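PDB 3TZL: tryptophan--tRNA ligase from Campylobacter jejuni subsp. jejuni, which catalyses the ATP-dependent attachment of L-tryptophan to tRNA(Trp), releasing AMP and diphosphate, and works as a homodimer. Local coordinates for residues Glu90-Leu95 against Pro128-Ala133; Leu136-Arg141 against Arg306-Glu311; Ile155-Ala160 against Phe171-Ala176. One frame throughout, in Å; residues are numbered along the deposited sequence.

How the contacts relate
Helix 122-137 ties the set together: contact 1 uses its middle and contact 2 its C-terminal end, while contact 3 lies against it from another side. The three centres are 12 to 13 Å apart. Contacts 1 and 2 meet where Leu91 CD2 packs on Leu137 CB at 3.7 Å; contacts 1 and 3 meet at Ala132 CB and Ala156 CB, 3.6 Å apart. Contacts 2 and 3 are joined by a probable backbone hydrogen bond of 2.9 Å from Glu175 N to Arg141 O. Bound tryptophan touches Met131 of contact 1, and it lies about 8 Å from the Phe138 side chain and about 9 Å from that of Pro174.

Contact 1: residues Glu90-Leu95 against Pro128-Ala133; sequences ELYWIL and PVLMAA. With TRP (tryptophan), chain J.
Tyr92, Val129 and Ala133 bury the most surface where helix 87-96 crosses helix 122-137, the local axes approaching to 8.4 Å at an angle of 118°. With CG of Tyr92 anti to its own N (chi1 159°), the ring lies along the second helix: CD1 is 3.5 Å from Leu130 N, and the edge at CE1 meets Val129 CB in the ring plane at 3.8 Å. Val129 answers with CG1, which sits 3.7 Å from Tyr92 O and also touches Leu95 CB. Ala133 presents its methyl to the other backbone, CB lying 3.8 Å from Tyr92 N. Two leucines one turn apart come to it from neighbouring directions: Leu95 CD1 reaches Ala133 N at 3.6 Å, and Leu91 CD2 reaches Ala133 O at 3.7 Å. No hydrogen bond crosses, so the two helices meet through apolar packing. His122 of the second subunit packs on Tyr92 and Val129, which places this face at the dimer interface. From the far side of its helix, Met131, present as selenomethionine, brings SE to 3.5 Å from N of the bound tryptophan. The crossing thus backs a helix that lines the tryptophan pocket in the class I catalytic domain.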
loop_
_atom_site.group_PDB
_atom_site.type_symbol
_atom_site.label_atom_id
_atom_site.label_comp_id
_atom_site.label_asym_id
_atom_site.label_seq_id
_atom_site.Cartn_x
_atom_site.Cartn_y
_atom_site.Cartn_z
ATOM N N GLU B 90 1.823 -1.877 5.366
ATOM C CA GLU B 90 2.664 -3.019 5.098
ATOM C C GLU B 90 1.796 -4.255 4.924
ATOM O O GLU B 90 1.995 -5.022 3.988
ATOM C CB GLU B 90 3.665 -3.200 6.233
ATOM C CG GLU B 90 4.827 -4.108 5.872
ATOM C CD GLU B 90 6.063 -3.803 6.681
ATOM O OE1 GLU B 90 7.149 -3.618 6.068
ATOM O OE2 GLU B 90 5.952 -3.757 7.927
ATOM N N LEU B 91 0.802 -4.435 5.802
ATOM C CA LEU B 91 -0.093 -5.591 5.700
ATOM C C LEU B 91 -0.888 -5.597 4.395
ATOM O O LEU B 91 -1.075 -6.633 3.776
ATOM C CB LEU B 91 -1.040 -5.693 6.903
ATOM C CG LEU B 91 -1.932 -6.937 6.894
ATOM C CD1 LEU B 91 -1.064 -8.194 6.848
ATOM C CD2 LEU B 91 -2.925 -7.004 8.103
ATOM N N TYR B 92 -1.359 -4.423 4.002
ATOM C CA TYR B 92 -2.064 -4.224 2.741
ATOM C C TYR B 92 -1.268 -4.758 1.539
ATOM O O TYR B 92 -1.808 -5.503 0.718
ATOM C CB TYR B 92 -2.392 -2.734 2.615
ATOM C CG TYR B 92 -2.665 -2.178 1.238
ATOM C CD1 TYR B 92 -3.736 -2.623 0.474
ATOM C CD2 TYR B 92 -1.893 -1.137 0.739
ATOM C CE1 TYR B 92 -3.995 -2.081 -0.772
ATOM C CE2 TYR B 92 -2.157 -0.581 -0.490
ATOM C CZ TYR B 92 -3.207 -1.060 -1.249
ATOM O OH TYR B 92 -3.456 -0.508 -2.498
ATOM N N TRP B 93 0.015 -4.419 1.455
ATOM C CA TRP B 93 0.867 -4.954 0.387
ATOM C C TRP B 93 1.018 -6.480 0.475
ATOM O O TRP B 93 0.965 -7.182 -0.534
ATOM C CB TRP B 93 2.248 -4.310 0.433
ATOM C CG TRP B 93 3.252 -4.962 -0.476
ATOM C CD1 TRP B 93 4.341 -5.701 -0.100
ATOM C CD2 TRP B 93 3.266 -4.929 -1.912
ATOM N NE1 TRP B 93 5.026 -6.139 -1.206
ATOM C CE2 TRP B 93 4.400 -5.669 -2.334
ATOM C CE3 TRP B 93 2.433 -4.348 -2.883
ATOM C CZ2 TRP B 93 4.723 -5.849 -3.689
ATOM C CZ3 TRP B 93 2.754 -4.531 -4.241
ATOM C CH2 TRP B 93 3.893 -5.274 -4.626
ATOM N N ILE B 94 1.219 -6.996 1.682
ATOM C CA ILE B 94 1.286 -8.442 1.845
ATOM C C ILE B 94 -0.004 -9.151 1.410
ATOM O O ILE B 94 0.045 -10.124 0.652
ATOM C CB ILE B 94 1.689 -8.812 3.274
ATOM C CG1 ILE B 94 3.158 -8.466 3.480
ATOM C CG2 ILE B 94 1.464 -10.284 3.557
ATOM C CD1 ILE B 94 3.503 -8.196 4.915
ATOM N N LEU B 95 -1.154 -8.646 1.850
ATOM C CA LEU B 95 -2.444 -9.234 1.474
ATOM C C LEU B 95 -2.690 -9.197 -0.033
ATOM O O LEU B 95 -3.409 -10.037 -0.566
ATOM C CB LEU B 95 -3.597 -8.530 2.200
ATOM C CG LEU B 95 -3.610 -8.632 3.734
ATOM C CD1 LEU B 95 -4.911 -8.076 4.304
ATOM C CD2 LEU B 95 -3.399 -10.094 4.208
ATOM N N PRO B 128 -10.697 -2.278 -1.221
ATOM C CA PRO B 128 -11.124 -3.468 -0.471
ATOM C C PRO B 128 -9.968 -4.251 0.144
ATOM O O PRO B 128 -10.186 -4.908 1.161
ATOM C CB PRO B 128 -11.798 -4.333 -1.542
ATOM C CG PRO B 128 -12.307 -3.343 -2.544
ATOM C CD PRO B 128 -11.274 -2.263 -2.581
ATOM N N VAL B 129 -8.776 -4.191 -0.449
ATOM C CA VAL B 129 -7.622 -4.867 0.143
ATOM C C VAL B 129 -7.131 -4.123 1.393
ATOM O O VAL B 129 -6.765 -4.746 2.392
ATOM C CB VAL B 129 -6.445 -5.037 -0.865
ATOM C CG1 VAL B 129 -5.349 -5.899 -0.250
ATOM C CG2 VAL B 129 -6.926 -5.680 -2.155
ATOM N N LEU B 130 -7.134 -2.791 1.341
ATOM C CA LEU B 130 -6.663 -2.017 2.475
ATOM C C LEU B 130 -7.645 -2.214 3.616
ATOM O O LEU B 130 -7.254 -2.413 4.775
ATOM C CB LEU B 130 -6.530 -0.533 2.117
ATOM C CG LEU B 130 -6.191 0.402 3.298
ATOM C CD1 LEU B 130 -4.927 -0.028 4.046
ATOM C CD2 LEU B 130 -6.048 1.813 2.789
HETATM N N MSE B 131 -8.930 -2.169 3.275
HETATM C CA MSE B 131 -9.987 -2.473 4.233
HETATM C C MSE B 131 -9.843 -3.885 4.812
HETATM O O MSE B 131 -10.120 -4.108 5.990
HETATM C CB MSE B 131 -11.346 -2.342 3.565
HETATM C CG MSE B 131 -12.509 -2.809 4.405
HETATM SE SE MSE B 131 -14.175 -1.987 3.736
HETATM C CE MSE B 131 -15.441 -2.721 5.039
ATOM N N ALA B 132 -9.419 -4.843 3.992
ATOM C CA ALA B 132 -9.172 -6.180 4.535
ATOM C C ALA B 132 -8.003 -6.139 5.523
ATOM O O ALA B 132 -8.016 -6.818 6.545
ATOM C CB ALA B 132 -8.923 -7.182 3.435
ATOM N N ALA B 133 -7.003 -5.321 5.229
ATOM C CA ALA B 133 -5.906 -5.163 6.163
ATOM C C ALA B 133 -6.407 -4.567 7.493
ATOM O O ALA B 133 -6.030 -5.042 8.566
ATOM C CB ALA B 133 -4.790 -4.310 5.547
HETATM N N TRP J . -15.368 1.266 3.916
HETATM C CA TRP J . -16.016 1.776 5.128
HETATM C C TRP J . -17.070 2.821 4.785
HETATM O O TRP J . -17.875 3.221 5.633
HETATM C CB TRP J . -14.980 2.361 6.104
HETATM C CG TRP J . -13.962 1.344 6.526
HETATM C CD1 TRP J . -12.637 1.299 6.183
HETATM C CD2 TRP J . -14.213 0.195 7.333
HETATM N NE1 TRP J . -12.041 0.190 6.751
HETATM C CE2 TRP J . -12.992 -0.508 7.455
HETATM C CE3 TRP J . -15.355 -0.312 7.969
HETATM C CZ2 TRP J . -12.881 -1.683 8.199
HETATM C CZ3 TRP J . -15.244 -1.486 8.703
HETATM C CH2 TRP J . -14.015 -2.153 8.816
HETATM O OXT TRP J . -17.126 3.277 3.641
#

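Contact 2: residues Leu136-Arg141 against Arg306-Glu311; sequences LLFDTR and RKIAQE
Leu137 makes the first touch: the methyl of Ala309, on helix 291-320, rests against the side of the Leu137 fork, with Ala309 CB equally far (3.7 Å) from CG, CD1 and CD2. With CG of Leu137 anti to its N (chi1 -177°), that side is turned to the helix. Consistent with the small side chain of Ala309, the CA atoms of Leu137 and Ala309 come to 5.9 Å.

Phe138 comes next and widens the contact. Its CD1 meets Ile308 CG2 at 3.8 Å, the two side chains crossing at about a right angle, and its CE1 reaches Ala309 CB at 4.2 Å. One face of the ring is covered by its neighbour, Leu137 CG lying 3.9 Å above the ring plane and offset toward the rim. Trp80 also meets this ring, with the planes at about 60°, so Phe138 is wedged between several parts of the fold. Phe138 O is hydrogen-bonded to Arg5 NH1.

At Asp139 the chain turns: phi is 52°, a left-handed conformation, and Asp139 N bonds back to Leu136 O at 3.3 Å. OD2 of Asp139 forms a salt bridge with Lys312, the residue after segment 306-311, adding a charged tie to the same helix; OD1 is hydrogen-bonded to Thr172 OG1. Thr140 OG1 is hydrogen-bonded to Ile135 O, which pins the turn against the helix it leaves, and Arg141 then pairs through its backbone with Arg5. No hydrogen bond joins the two segments.

An apolar seam, with the Asp139-Lys312 bridge beside it, is how the long C-terminal helix 291-320 returns to dock on the class I catalytic domain, at the helix-to-strand turn that leads from helix 122-137 into strand 142-144.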
loop_
_atom_site.group_PDB
_atom_site.type_symbol
_atom_site.label_atom_id
_atom_site.label_comp_id
_atom_site.label_asym_id
_atom_site.label_seq_id
_atom_site.Cartn_x
_atom_site.Cartn_y
_atom_site.Cartn_z
ATOM N N LEU B 136 -8.225 -7.498 9.322
ATOM C CA LEU B 136 -7.417 -8.673 9.680
ATOM C C LEU B 136 -6.291 -8.371 10.653
ATOM O O LEU B 136 -5.925 -9.220 11.460
ATOM C CB LEU B 136 -6.824 -9.336 8.427
ATOM C CG LEU B 136 -7.822 -9.829 7.384
ATOM C CD1 LEU B 136 -7.146 -10.521 6.199
ATOM C CD2 LEU B 136 -8.838 -10.741 8.022
ATOM N N LEU B 137 -5.708 -7.184 10.534
ATOM C CA LEU B 137 -4.619 -6.753 11.421
ATOM C C LEU B 137 -4.987 -6.911 12.902
ATOM O O LEU B 137 -4.155 -7.317 13.706
ATOM C CB LEU B 137 -4.217 -5.299 11.118
ATOM C CG LEU B 137 -3.046 -4.630 11.864
ATOM C CD1 LEU B 137 -1.717 -5.401 11.733
ATOM C CD2 LEU B 137 -2.872 -3.210 11.374
ATOM N N PHE B 138 -6.251 -6.661 13.241
ATOM C CA PHE B 138 -6.703 -6.663 14.640
ATOM C C PHE B 138 -7.485 -7.884 15.111
ATOM O O PHE B 138 -8.084 -7.851 16.177
ATOM C CB PHE B 138 -7.489 -5.382 14.915
ATOM C CG PHE B 138 -6.698 -4.154 14.612
ATOM C CD1 PHE B 138 -5.734 -3.706 15.498
ATOM C CD2 PHE B 138 -6.864 -3.490 13.426
ATOM C CE1 PHE B 138 -4.976 -2.600 15.214
ATOM C CE2 PHE B 138 -6.093 -2.383 13.124
ATOM C CZ PHE B 138 -5.142 -1.942 14.019
ATOM N N ASP B 139 -7.441 -8.966 14.334
ATOM C CA ASP B 139 -8.197 -10.175 14.631
ATOM C C ASP B 139 -9.689 -9.919 14.879
ATOM O O ASP B 139 -10.289 -10.534 15.756
ATOM C CB ASP B 139 -7.585 -10.955 15.802
ATOM C CG ASP B 139 -6.342 -11.731 15.394
ATOM O OD1 ASP B 139 -6.479 -12.799 14.755
ATOM O OD2 ASP B 139 -5.228 -11.267 15.703
ATOM N N THR B 140 -10.261 -9.021 14.082
ATOM C CA THR B 140 -11.680 -8.702 14.135
ATOM C C THR B 140 -12.557 -9.931 13.968
ATOM O O THR B 140 -12.369 -10.709 13.038
ATOM C CB THR B 140 -12.034 -7.743 13.003
ATOM O OG1 THR B 140 -11.188 -6.596 13.078
ATOM C CG2 THR B 140 -13.501 -7.318 13.108
ATOM N N ARG B 141 -13.513 -10.117 14.872
ATOM C CA ARG B 141 -14.528 -11.154 14.694
ATOM C C ARG B 141 -15.763 -10.625 13.961
ATOM O O ARG B 141 -16.369 -11.335 13.169
ATOM C CB ARG B 141 -14.946 -11.742 16.042
ATOM C CG ARG B 141 -13.875 -12.579 16.701
ATOM C CD ARG B 141 -14.071 -14.032 16.355
ATOM N NE ARG B 141 -15.245 -14.562 17.034
ATOM C CZ ARG B 141 -15.555 -15.852 17.107
ATOM N NH1 ARG B 141 -16.651 -16.235 17.760
ATOM N NH2 ARG B 141 -14.769 -16.759 16.530
ATOM N N ARG B 306 -1.721 -0.044 18.102
ATOM C CA ARG B 306 -0.378 -0.338 17.579
ATOM C C ARG B 306 0.271 -1.551 18.263
ATOM O O ARG B 306 0.983 -2.315 17.628
ATOM C CB ARG B 306 0.524 0.903 17.684
ATOM C CG ARG B 306 1.987 0.710 17.333
ATOM C CD ARG B 306 2.791 2.014 17.517
ATOM N NE ARG B 306 2.205 3.136 16.774
ATOM C CZ ARG B 306 1.712 4.232 17.351
ATOM N NH1 ARG B 306 1.182 5.204 16.614
ATOM N NH2 ARG B 306 1.743 4.351 18.665
ATOM N N LYS B 307 0.014 -1.737 19.547
ATOM C CA LYS B 307 0.606 -2.869 20.254
ATOM C C LYS B 307 0.066 -4.150 19.660
ATOM O O LYS B 307 0.787 -5.120 19.493
ATOM C CB LYS B 307 0.277 -2.828 21.740
ATOM C CG LYS B 307 0.777 -4.040 22.541
ATOM C CD LYS B 307 0.354 -3.875 23.987
ATOM C CE LYS B 307 0.709 -5.073 24.860
ATOM N NZ LYS B 307 2.159 -5.143 25.160
ATOM N N ILE B 308 -1.216 -4.134 19.330
ATOM C CA ILE B 308 -1.867 -5.294 18.756
ATOM C C ILE B 308 -1.370 -5.510 17.338
ATOM O O ILE B 308 -1.060 -6.642 16.951
ATOM C CB ILE B 308 -3.386 -5.125 18.796
ATOM C CG1 ILE B 308 -3.860 -5.287 20.242
ATOM C CG2 ILE B 308 -4.073 -6.153 17.908
ATOM C CD1 ILE B 308 -5.286 -4.853 20.469
ATOM N N ALA B 309 -1.272 -4.423 16.576
ATOM C CA ALA B 309 -0.754 -4.494 15.212
ATOM C C ALA B 309 0.679 -4.999 15.171
ATOM O O ALA B 309 1.042 -5.766 14.277
ATOM C CB ALA B 309 -0.846 -3.141 14.507
ATOM N N GLN B 310 1.487 -4.584 16.138
ATOM C CA GLN B 310 2.891 -5.000 16.166
ATOM C C GLN B 310 2.999 -6.479 16.444
ATOM O O GLN B 310 3.846 -7.152 15.876
ATOM C CB GLN B 310 3.697 -4.232 17.217
ATOM C CG GLN B 310 4.064 -2.822 16.802
ATOM C CD GLN B 310 4.709 -2.037 17.938
ATOM O OE1 GLN B 310 4.710 -2.476 19.093
ATOM N NE2 GLN B 310 5.262 -0.871 17.614
ATOM N N GLU B 311 2.158 -6.975 17.341
ATOM C CA GLU B 311 2.155 -8.398 17.641
ATOM C C GLU B 311 1.767 -9.221 16.396
ATOM O O GLU B 311 2.368 -10.255 16.116
ATOM C CB GLU B 311 1.223 -8.685 18.816
ATOM C CG GLU B 311 1.745 -8.135 20.142
ATOM C CD GLU B 311 0.741 -8.242 21.285
ATOM O OE1 GLU B 311 -0.483 -8.063 21.059
ATOM O OE2 GLU B 311 1.182 -8.494 22.423
#

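Contact 3: residues Ile155-Ala160 against Phe171-Ala176; sequences IARDIA and FTLPEA
The extended segment 171-176 runs back along helix 150-167, its CA atoms nearing the helix at two places, Arg157 to Leu173 at 5.8 Å and Ala160 to Phe171 at 5.9 Å, in opposite chain order.

Arg157 has the largest buried area here. The side chain, extended from CG to NE with CG anti to the N of Arg157 (chi1 -163°), carries the guanidinium to the backbone of Pro174. It brings NH2 to 2.6 Å from Pro174 O, which lies at its edge, near its plane. That bond is short but strongly bent, with an N-H...O angle of 119°, and counts as weak. Leu173 covers one face of the same group: its CB is 3.9 Å above the guanidinium plane, offset toward the rim, and its CD1 also lies over a face, nearest NH1. Glu175 runs alongside Arg157 in the same direction, CG lying 3.6 Å from Arg157 NH2. Their charged ends do not meet, since Glu175 OE2 stays 4.8 Å from Arg157 NH2 and the two planes are 71° apart; any attraction would act at a distance.

One turn on, Ala160 forms the apolar half. Its CB touches Leu173 CD2 and Phe171 CB, each at 3.9 Å, so Leu173 spreads one branch over the alanine and the other toward the arginine. Phe171 also packs on Leu136 of helix 122-137, and Phe171 N is hydrogen-bonded to Asn164 OD1, tying the start of the segment to helix 150-167; Pro174 packs on Ile135.

Glu175 is backbone hydrogen-bonded to Val143, which makes strands 142-144 and 175-177 parallel neighbours. The contact packs the chain that enters the second strand against the helix of this beta-alpha-beta crossover, in the Rossmann-type catalytic domain of a class I synthetase.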
loop_
_atom_site.group_PDB
_atom_site.type_symbol
_atom_site.label_atom_id
_atom_site.label_comp_id
_atom_site.label_asym_id
_atom_site.label_seq_id
_atom_site.Cartn_x
_atom_site.Cartn_y
_atom_site.Cartn_z
ATOM N N ILE B 155 -14.770 -10.314 0.981
ATOM C CA ILE B 155 -13.456 -10.260 0.355
ATOM C C ILE B 155 -12.357 -10.437 1.409
ATOM O O ILE B 155 -11.407 -11.202 1.207
ATOM C CB ILE B 155 -13.262 -8.944 -0.395
ATOM C CG1 ILE B 155 -13.987 -8.998 -1.737
ATOM C CG2 ILE B 155 -11.793 -8.650 -0.600
ATOM C CD1 ILE B 155 -14.270 -7.629 -2.324
ATOM N N ALA B 156 -12.501 -9.755 2.544
ATOM C CA ALA B 156 -11.490 -9.845 3.587
ATOM C C ALA B 156 -11.437 -11.287 4.090
ATOM O O ALA B 156 -10.372 -11.842 4.365
ATOM C CB ALA B 156 -11.797 -8.895 4.705
ATOM N N ARG B 157 -12.606 -11.901 4.156
ATOM C CA ARG B 157 -12.724 -13.284 4.558
ATOM C C ARG B 157 -12.038 -14.246 3.572
ATOM O O ARG B 157 -11.376 -15.207 3.978
ATOM C CB ARG B 157 -14.200 -13.625 4.730
ATOM C CG ARG B 157 -14.440 -14.874 5.512
ATOM C CD ARG B 157 -15.899 -15.309 5.437
ATOM N NE ARG B 157 -16.086 -16.526 6.215
ATOM C CZ ARG B 157 -16.370 -16.533 7.514
ATOM N NH1 ARG B 157 -16.519 -17.687 8.162
ATOM N NH2 ARG B 157 -16.508 -15.382 8.164
ATOM N N ASP B 158 -12.170 -13.977 2.278
ATOM C CA ASP B 158 -11.513 -14.813 1.274
ATOM C C ASP B 158 -9.987 -14.663 1.314
ATOM O O ASP B 158 -9.246 -15.628 1.134
ATOM C CB ASP B 158 -12.048 -14.518 -0.134
ATOM C CG ASP B 158 -13.509 -14.952 -0.318
ATOM O OD1 ASP B 158 -13.973 -15.844 0.425
ATOM O OD2 ASP B 158 -14.197 -14.398 -1.204
ATOM N N ILE B 159 -9.520 -13.447 1.545
ATOM C CA ILE B 159 -8.092 -13.212 1.674
ATOM C C ILE B 159 -7.533 -13.979 2.873
ATOM O O ILE B 159 -6.528 -14.689 2.754
ATOM C CB ILE B 159 -7.789 -11.711 1.836
ATOM C CG1 ILE B 159 -8.175 -10.952 0.564
ATOM C CG2 ILE B 159 -6.326 -11.508 2.146
ATOM C CD1 ILE B 159 -8.076 -9.398 0.688
ATOM N N ALA B 160 -8.201 -13.848 4.020
ATOM C CA ALA B 160 -7.744 -14.481 5.252
ATOM C C ALA B 160 -7.635 -15.993 5.075
ATOM O O ALA B 160 -6.652 -16.615 5.497
ATOM C CB ALA B 160 -8.695 -14.154 6.395
ATOM N N PHE B 171 -4.878 -15.567 10.709
ATOM C CA PHE B 171 -5.982 -14.614 10.839
ATOM C C PHE B 171 -7.267 -15.215 11.349
ATOM O O PHE B 171 -7.618 -16.348 11.023
ATOM C CB PHE B 171 -6.280 -13.950 9.495
ATOM C CG PHE B 171 -5.218 -13.020 9.048
ATOM C CD1 PHE B 171 -4.759 -12.031 9.893
ATOM C CD2 PHE B 171 -4.671 -13.129 7.773
ATOM C CE1 PHE B 171 -3.763 -11.173 9.483
ATOM C CE2 PHE B 171 -3.678 -12.275 7.355
ATOM C CZ PHE B 171 -3.217 -11.299 8.207
ATOM N N THR B 172 -7.988 -14.427 12.131
ATOM C CA THR B 172 -9.330 -14.797 12.518
ATOM C C THR B 172 -10.241 -14.508 11.324
ATOM O O THR B 172 -10.031 -13.533 10.615
ATOM C CB THR B 172 -9.768 -13.968 13.722
ATOM O OG1 THR B 172 -8.941 -14.306 14.839
ATOM C CG2 THR B 172 -11.238 -14.228 14.064
ATOM N N LEU B 173 -11.232 -15.357 11.081
ATOM C CA LEU B 173 -12.185 -15.096 10.007
ATOM C C LEU B 173 -13.255 -14.122 10.480
ATOM O O LEU B 173 -14.001 -14.418 11.398
ATOM C CB LEU B 173 -12.839 -16.400 9.543
ATOM C CG LEU B 173 -11.875 -17.454 9.001
ATOM C CD1 LEU B 173 -12.657 -18.691 8.505
ATOM C CD2 LEU B 173 -10.963 -16.882 7.912
ATOM N N PRO B 174 -13.331 -12.948 9.854
ATOM C CA PRO B 174 -14.309 -11.938 10.266
ATOM C C PRO B 174 -15.695 -12.172 9.678
ATOM O O PRO B 174 -15.839 -12.881 8.685
ATOM C CB PRO B 174 -13.726 -10.662 9.676
ATOM C CG PRO B 174 -13.038 -11.151 8.410
ATOM C CD PRO B 174 -12.424 -12.448 8.800
ATOM N N GLU B 175 -16.704 -11.562 10.292
ATOM C CA GLU B 175 -18.090 -11.687 9.854
ATOM C C GLU B 175 -18.744 -10.326 9.836
ATOM O O GLU B 175 -18.558 -9.524 10.762
ATOM C CB GLU B 175 -18.884 -12.554 10.824
ATOM C CG GLU B 175 -18.755 -14.047 10.620
ATOM C CD GLU B 175 -19.967 -14.778 11.146
ATOM O OE1 GLU B 175 -21.083 -14.214 11.049
ATOM O OE2 GLU B 175 -19.806 -15.903 11.664
ATOM N N ALA B 176 -19.530 -10.058 8.803
ATOM C CA ALA B 176 -20.258 -8.807 8.769
ATOM C C ALA B 176 -21.422 -8.912 9.732
ATOM O O ALA B 176 -21.974 -9.991 9.934
ATOM C CB ALA B 176 -20.758 -8.519 7.379
#